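Local coordinates for protein arginase, mitochondrial (Medicago truncatula, PDB 6VSS) that hydrolyses L-arginine to urea and L-ornithine with two manganese ions per subunit, and also converts agmatine to putrescine, at residues T41-R46 against S139-L144; T114-V119 against D149-L154. All blocks are in the same frame, centred on the assembly; numbering follows the deposited sequence.

Contact 1: T41-R46 against S139-L144; sequences TFIRER and SESVKL
Arg44 crosses Leu144 at a slant, its chain running past CD2 and touching that methyl most closely with NE; this pair forms the outer part of the helix-helix contact. CG lies anti to the backbone N (chi1 -176°), which keeps CB and CG at about the same distance from the methyl. Arg44 CB starts 4.3 Å from Leu144 CD2, and CG, one bond further on, is no nearer. CD is only slightly farther away. The bend at chi3 (-37°) then brings NE alongside the methyl, and the closest touch follows: Arg44 NE to Leu144 CD2, 3.7 Å. The methyl sits at the guanidinium's edge, close to its plane, rather than on a face. At the tip, Arg44 NH1 comes no nearer than 4.4 Å to Leu144 CD2.

Ile43 and Ser141, farther in, are buried. Ile43 points at the other helix, and its CG2 lies 4.4 Å from Leu144 CB. Its other branch runs past Ser141, with Ile43 CG1 4.2 Å from Ser141 OG. That hydroxyl is already used within its own helix, hydrogen-bonded to the carbonyl of Val137. Leu40 also packs on Ser141 and Leu144, while Leu67 of strand 63-69 touches both Ile43 and Ser141.

The two helix segments run nearly parallel, their axes 9.5 Å apart and inclined by 20°, and both belong to the helical layer on one face of the parallel sheet of the arginase fold. Helix 25-57 also meets a second subunit, where Arg46 bridges to Asp126 and Glu45 to Arg34, both of that neighbouring subunit. No hydrogen bond or salt bridge passes between 41-46 and 139-144; what joins them is van der Waals contact, Ile43 and Leu144 inside and Arg44 against a methyl at the solvent side.

Contact 2: T114-V119 against D149-L154; sequences TNVGDV and DPLRPL
Leu151 meets strand 113-118 with its two methyls, each on a different residue. CD2 reaches Thr114, where Leu151 CD2 and Thr114 CG2 are 4.4 Å apart; CD1 reaches Val116, with Leu151 CD1 4.5 Å from Val116 CG2. All three residues are buried, and these two methyl contacts are the packed part of the contact, though a slight one, with 78 Å² buried in all. The threonine offers only its methyl: OG1 stands anti to the backbone N (chi1 -166°) and is hydrogen-bonded to NZ of Lys50 on helix 25-57.

The backbones themselves stay well apart, 8.7 Å between the CA atoms of Thr114 and Leu151 and 9.1 Å between those of Val116 and Pro153, because strand 63-69 runs between them. Strands 113-118 and 151-157 are therefore second neighbours in the parallel sheet of the arginase fold, joined in sequence by helix 131-146 in a beta-alpha-beta crossover that skips one strand. Ser65 of the intervening strand packs on both Thr114 and Leu151, while Val145 of the crossover helix covers Leu151 and Ile43 lies against Val116.

The solvent side belongs to two residues of the second segment that do not touch the first. Asp149 is exposed, and the cis peptide bond after it leads straight back to a buried residue, Pro150. Arg152, partly exposed, turns instead to a salt bridge with Asp304.

Overall arrangement
The centres of contacts 1 and 2 lie 9 Å apart, on the same side of the chain's centre. Their segments alternate along the chain: 41-46, 114-119, 139-144, then 149-154, the last two in consecutive elements. Contact 1 sits in the helical layer and contact 2 in the edge region of the sheet beneath it. They touch directly: Arg46 NE is 2.7 Å from Val116 O, a probable hydrogen bond, and Ser141 packs on Val119. Together they tie the N-terminal helix to the outermost strand and the crossover helix, away from the manganese site, at a border where both contacts meet a second subunit of the hexamer.

Contact 1: T41-R46 against S139-L144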
loop_
_atom_site.group_PDB
_atom_site.type_symbol
_atom_site.label_atom_id
_atom_site.label_comp_id
_atom_site.label_asym_id
_atom_site.label_seq_id
_atom_site.Cartn_x
_atom_site.Cartn_y
_atom_site.Cartn_z
ATOM N N THR B 41 27.913 1.892 30.569
ATOM C CA THR B 41 29.297 2.091 30.084
ATOM C C THR B 41 29.278 2.330 28.563
ATOM O O THR B 41 29.980 3.210 28.139
ATOM C CB THR B 41 30.152 0.908 30.521
ATOM O OG1 THR B 41 29.989 0.817 31.937
ATOM C CG2 THR B 41 31.607 1.063 30.159
ATOM N N PHE B 42 28.501 1.601 27.753
ATOM C CA PHE B 42 28.494 1.836 26.281
ATOM C C PHE B 42 28.044 3.283 26.039
ATOM O O PHE B 42 28.735 4.036 25.272
ATOM C CB PHE B 42 27.566 0.880 25.524
ATOM C CG PHE B 42 27.519 1.129 24.044
ATOM C CD1 PHE B 42 28.550 0.702 23.219
ATOM C CD2 PHE B 42 26.455 1.767 23.467
ATOM C CE1 PHE B 42 28.510 0.912 21.845
ATOM C CE2 PHE B 42 26.411 1.981 22.100
ATOM C CZ PHE B 42 27.446 1.570 21.299
ATOM N N ILE B 43 26.914 3.659 26.659
ATOM C CA ILE B 43 26.345 5.041 26.567
ATOM C C ILE B 43 27.404 6.009 27.109
ATOM O O ILE B 43 27.621 7.028 26.484
ATOM C CB ILE B 43 24.964 5.235 27.273
ATOM C CG1 ILE B 43 23.852 4.292 26.790
ATOM C CG2 ILE B 43 24.520 6.695 27.193
ATOM C CD1 ILE B 43 23.298 4.583 25.408
ATOM N N ARG B 44 28.069 5.681 28.219
ATOM C CA ARG B 44 29.093 6.587 28.807
ATOM C C ARG B 44 30.117 6.893 27.707
ATOM O O ARG B 44 30.417 8.065 27.522
ATOM C CB ARG B 44 29.775 6.025 30.070
ATOM C CG ARG B 44 30.761 6.992 30.720
ATOM C CD ARG B 44 31.244 6.655 32.144
ATOM N NE ARG B 44 30.191 6.063 32.974
ATOM C CZ ARG B 44 30.107 4.770 33.359
ATOM N NH1 ARG B 44 29.052 4.346 34.044
ATOM N NH2 ARG B 44 31.057 3.888 33.057
ATOM N N GLU B 45 30.603 5.879 27.010
ATOM C CA GLU B 45 31.734 6.009 26.048
ATOM C C GLU B 45 31.270 6.741 24.787
ATOM O O GLU B 45 32.058 7.515 24.205
ATOM C CB GLU B 45 32.305 4.644 25.668
ATOM C CG GLU B 45 32.952 3.906 26.840
ATOM C CD GLU B 45 34.168 4.623 27.369
ATOM O OE1 GLU B 45 34.798 5.340 26.557
ATOM O OE2 GLU B 45 34.484 4.470 28.594
ATOM N N ARG B 46 30.024 6.538 24.368
ATOM C CA ARG B 46 29.570 7.299 23.176
ATOM C C ARG B 46 29.423 8.756 23.591
ATOM O O ARG B 46 29.813 9.633 22.799
ATOM C CB ARG B 46 28.317 6.658 22.590
ATOM C CG ARG B 46 28.643 5.353 21.887
ATOM C CD ARG B 46 28.988 5.580 20.420
ATOM N NE ARG B 46 28.000 6.327 19.667
ATOM C CZ ARG B 46 28.265 7.033 18.577
ATOM N NH1 ARG B 46 29.484 7.023 18.039
ATOM N NH2 ARG B 46 27.283 7.688 17.981
ATOM N N SER B 139 16.913 6.997 33.034
ATOM C CA SER B 139 17.329 8.244 33.745
ATOM C C SER B 139 18.862 8.344 33.748
ATOM O O SER B 139 19.391 9.451 33.497
ATOM C CB SER B 139 16.792 8.324 35.166
ATOM O OG SER B 139 15.375 8.419 35.178
ATOM N N GLU B 140 19.553 7.267 34.156
ATOM C CA GLU B 140 21.041 7.265 34.214
ATOM C C GLU B 140 21.567 7.597 32.826
ATOM O O GLU B 140 22.437 8.446 32.718
ATOM C CB GLU B 140 21.580 5.918 34.656
ATOM C CG GLU B 140 21.227 5.550 36.079
ATOM C CD GLU B 140 21.669 6.530 37.147
ATOM O OE1 GLU B 140 22.704 7.192 36.950
ATOM O OE2 GLU B 140 20.957 6.653 38.165
ATOM N N SER B 141 20.997 6.996 31.778
ATOM C CA SER B 141 21.369 7.283 30.375
ATOM C C SER B 141 21.300 8.780 30.103
ATOM O O SER B 141 22.307 9.348 29.620
ATOM C CB SER B 141 20.540 6.492 29.426
ATOM O OG SER B 141 20.879 5.118 29.598
ATOM N N VAL B 142 20.186 9.406 30.448
ATOM C CA VAL B 142 20.006 10.873 30.256
ATOM C C VAL B 142 21.112 11.621 30.991
ATOM O O VAL B 142 21.701 12.490 30.377
ATOM C CB VAL B 142 18.600 11.355 30.670
ATOM C CG1 VAL B 142 18.502 12.861 30.567
ATOM C CG2 VAL B 142 17.495 10.701 29.838
ATOM N N LYS B 143 21.442 11.209 32.217
ATOM C CA LYS B 143 22.405 11.924 33.093
ATOM C C LYS B 143 23.815 11.823 32.505
ATOM O O LYS B 143 24.559 12.844 32.577
ATOM C CB LYS B 143 22.329 11.367 34.526
ATOM C CG LYS B 143 21.049 11.702 35.267
ATOM C CD LYS B 143 21.039 11.297 36.758
ATOM C CE LYS B 143 19.767 11.779 37.421
ATOM N NZ LYS B 143 19.670 11.397 38.845
ATOM N N LEU B 144 24.151 10.656 31.937
ATOM C CA LEU B 144 25.442 10.407 31.265
ATOM C C LEU B 144 25.586 11.375 30.074
ATOM O O LEU B 144 26.700 11.885 29.928
ATOM C CB LEU B 144 25.591 8.922 30.882
ATOM C CG LEU B 144 25.768 7.950 32.068
ATOM C CD1 LEU B 144 25.571 6.498 31.670
ATOM C CD2 LEU B 144 27.154 8.099 32.726
#

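Contact 2: T114-V119 against D149-L154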
loop_
_atom_site.group_PDB
_atom_site.type_symbol
_atom_site.label_atom_id
_atom_site.label_comp_id
_atom_site.label_asym_id
_atom_site.label_seq_id
_atom_site.Cartn_x
_atom_site.Cartn_y
_atom_site.Cartn_z
ATOM N N THR B 114 24.215 15.590 17.072
ATOM C CA THR B 114 25.089 14.416 17.107
ATOM C C THR B 114 24.277 13.227 17.630
ATOM O O THR B 114 23.417 13.422 18.503
ATOM C CB THR B 114 26.343 14.790 17.909
ATOM O OG1 THR B 114 27.321 13.794 17.672
ATOM C CG2 THR B 114 26.132 14.810 19.397
ATOM N N ASN B 115 24.652 12.021 17.222
ATOM C CA ASN B 115 24.055 10.771 17.746
ATOM C C ASN B 115 24.897 10.255 18.908
ATOM O O ASN B 115 26.079 10.113 18.723
ATOM C CB ASN B 115 23.961 9.705 16.667
ATOM C CG ASN B 115 23.220 8.481 17.170
ATOM O OD1 ASN B 115 22.322 8.563 18.020
ATOM N ND2 ASN B 115 23.606 7.326 16.679
ATOM N N VAL B 116 24.302 9.924 20.035
ATOM C CA VAL B 116 24.999 9.204 21.134
ATOM C C VAL B 116 24.689 7.717 20.948
ATOM O O VAL B 116 25.604 6.969 20.608
ATOM C CB VAL B 116 24.576 9.716 22.520
ATOM C CG1 VAL B 116 24.994 8.759 23.633
ATOM C CG2 VAL B 116 25.115 11.110 22.795
ATOM N N GLY B 117 23.410 7.333 21.002
ATOM C CA GLY B 117 22.990 5.968 20.640
ATOM C C GLY B 117 21.733 5.539 21.365
ATOM O O GLY B 117 21.024 6.400 21.830
ATOM N N ASP B 118 21.462 4.236 21.379
ATOM C CA ASP B 118 20.204 3.657 21.837
ATOM C C ASP B 118 20.515 2.943 23.147
ATOM O O ASP B 118 21.499 2.204 23.203
ATOM C CB ASP B 118 19.608 2.729 20.777
ATOM C CG ASP B 118 19.031 3.439 19.576
ATOM O OD1 ASP B 118 19.135 4.655 19.500
ATOM O OD2 ASP B 118 18.468 2.761 18.733
ATOM N N VAL B 119 19.716 3.193 24.171
ATOM C CA VAL B 119 19.634 2.290 25.349
ATOM C C VAL B 119 19.049 0.964 24.865
ATOM O O VAL B 119 17.912 0.961 24.398
ATOM C CB VAL B 119 18.748 2.849 26.466
ATOM C CG1 VAL B 119 18.639 1.844 27.621
ATOM C CG2 VAL B 119 19.236 4.218 26.928
ATOM N N ASP B 149 28.902 18.094 29.040
ATOM C CA ASP B 149 28.604 19.429 28.462
ATOM C C ASP B 149 29.561 19.625 27.283
ATOM O O ASP B 149 30.738 19.270 27.424
ATOM C CB ASP B 149 28.829 20.535 29.495
ATOM C CG ASP B 149 30.172 21.233 29.346
ATOM O OD1 ASP B 149 30.299 22.065 28.426
ATOM O OD2 ASP B 149 31.082 20.930 30.138
ATOM N N PRO B 150 29.114 20.152 26.125
ATOM C CA PRO B 150 27.895 20.947 26.024
ATOM C C PRO B 150 26.700 20.125 25.517
ATOM O O PRO B 150 25.767 20.719 25.027
ATOM C CB PRO B 150 28.304 21.962 24.952
ATOM C CG PRO B 150 29.171 21.166 24.003
ATOM C CD PRO B 150 29.812 20.079 24.843
ATOM N N LEU B 151 26.783 18.793 25.604
ATOM C CA LEU B 151 25.706 17.911 25.082
ATOM C C LEU B 151 24.427 18.176 25.864
ATOM O O LEU B 151 24.487 18.296 27.121
ATOM C CB LEU B 151 26.072 16.441 25.239
ATOM C CG LEU B 151 27.384 15.989 24.604
ATOM C CD1 LEU B 151 27.437 14.471 24.607
ATOM C CD2 LEU B 151 27.542 16.551 23.202
ATOM N N ARG B 152 23.306 18.174 25.153
ATOM C CA ARG B 152 21.941 18.283 25.715
ATOM C C ARG B 152 21.090 17.158 25.094
ATOM O O ARG B 152 21.113 16.992 23.881
ATOM C CB ARG B 152 21.359 19.682 25.552
ATOM C CG ARG B 152 22.037 20.742 26.402
ATOM C CD ARG B 152 21.242 22.027 26.443
ATOM N NE ARG B 152 22.047 23.073 27.034
ATOM C CZ ARG B 152 21.616 24.212 27.538
ATOM N NH1 ARG B 152 20.338 24.520 27.539
ATOM N NH2 ARG B 152 22.486 25.061 28.042
ATOM N N PRO B 153 20.361 16.397 25.921
ATOM C CA PRO B 153 19.638 15.201 25.490
ATOM C C PRO B 153 18.386 15.505 24.660
ATOM O O PRO B 153 17.467 16.173 25.158
ATOM C CB PRO B 153 19.240 14.546 26.811
ATOM C CG PRO B 153 19.070 15.716 27.705
ATOM C CD PRO B 153 20.287 16.559 27.373
ATOM N N LEU B 154 18.420 15.068 23.408
ATOM C CA LEU B 154 17.235 15.003 22.509
ATOM C C LEU B 154 16.893 13.502 22.378
ATOM O O LEU B 154 17.574 12.756 21.709
ATOM C CB LEU B 154 17.538 15.749 21.205
ATOM C CG LEU B 154 16.305 16.211 20.425
ATOM C CD1 LEU B 154 16.679 17.089 19.213
ATOM C CD2 LEU B 154 15.523 14.977 19.943
#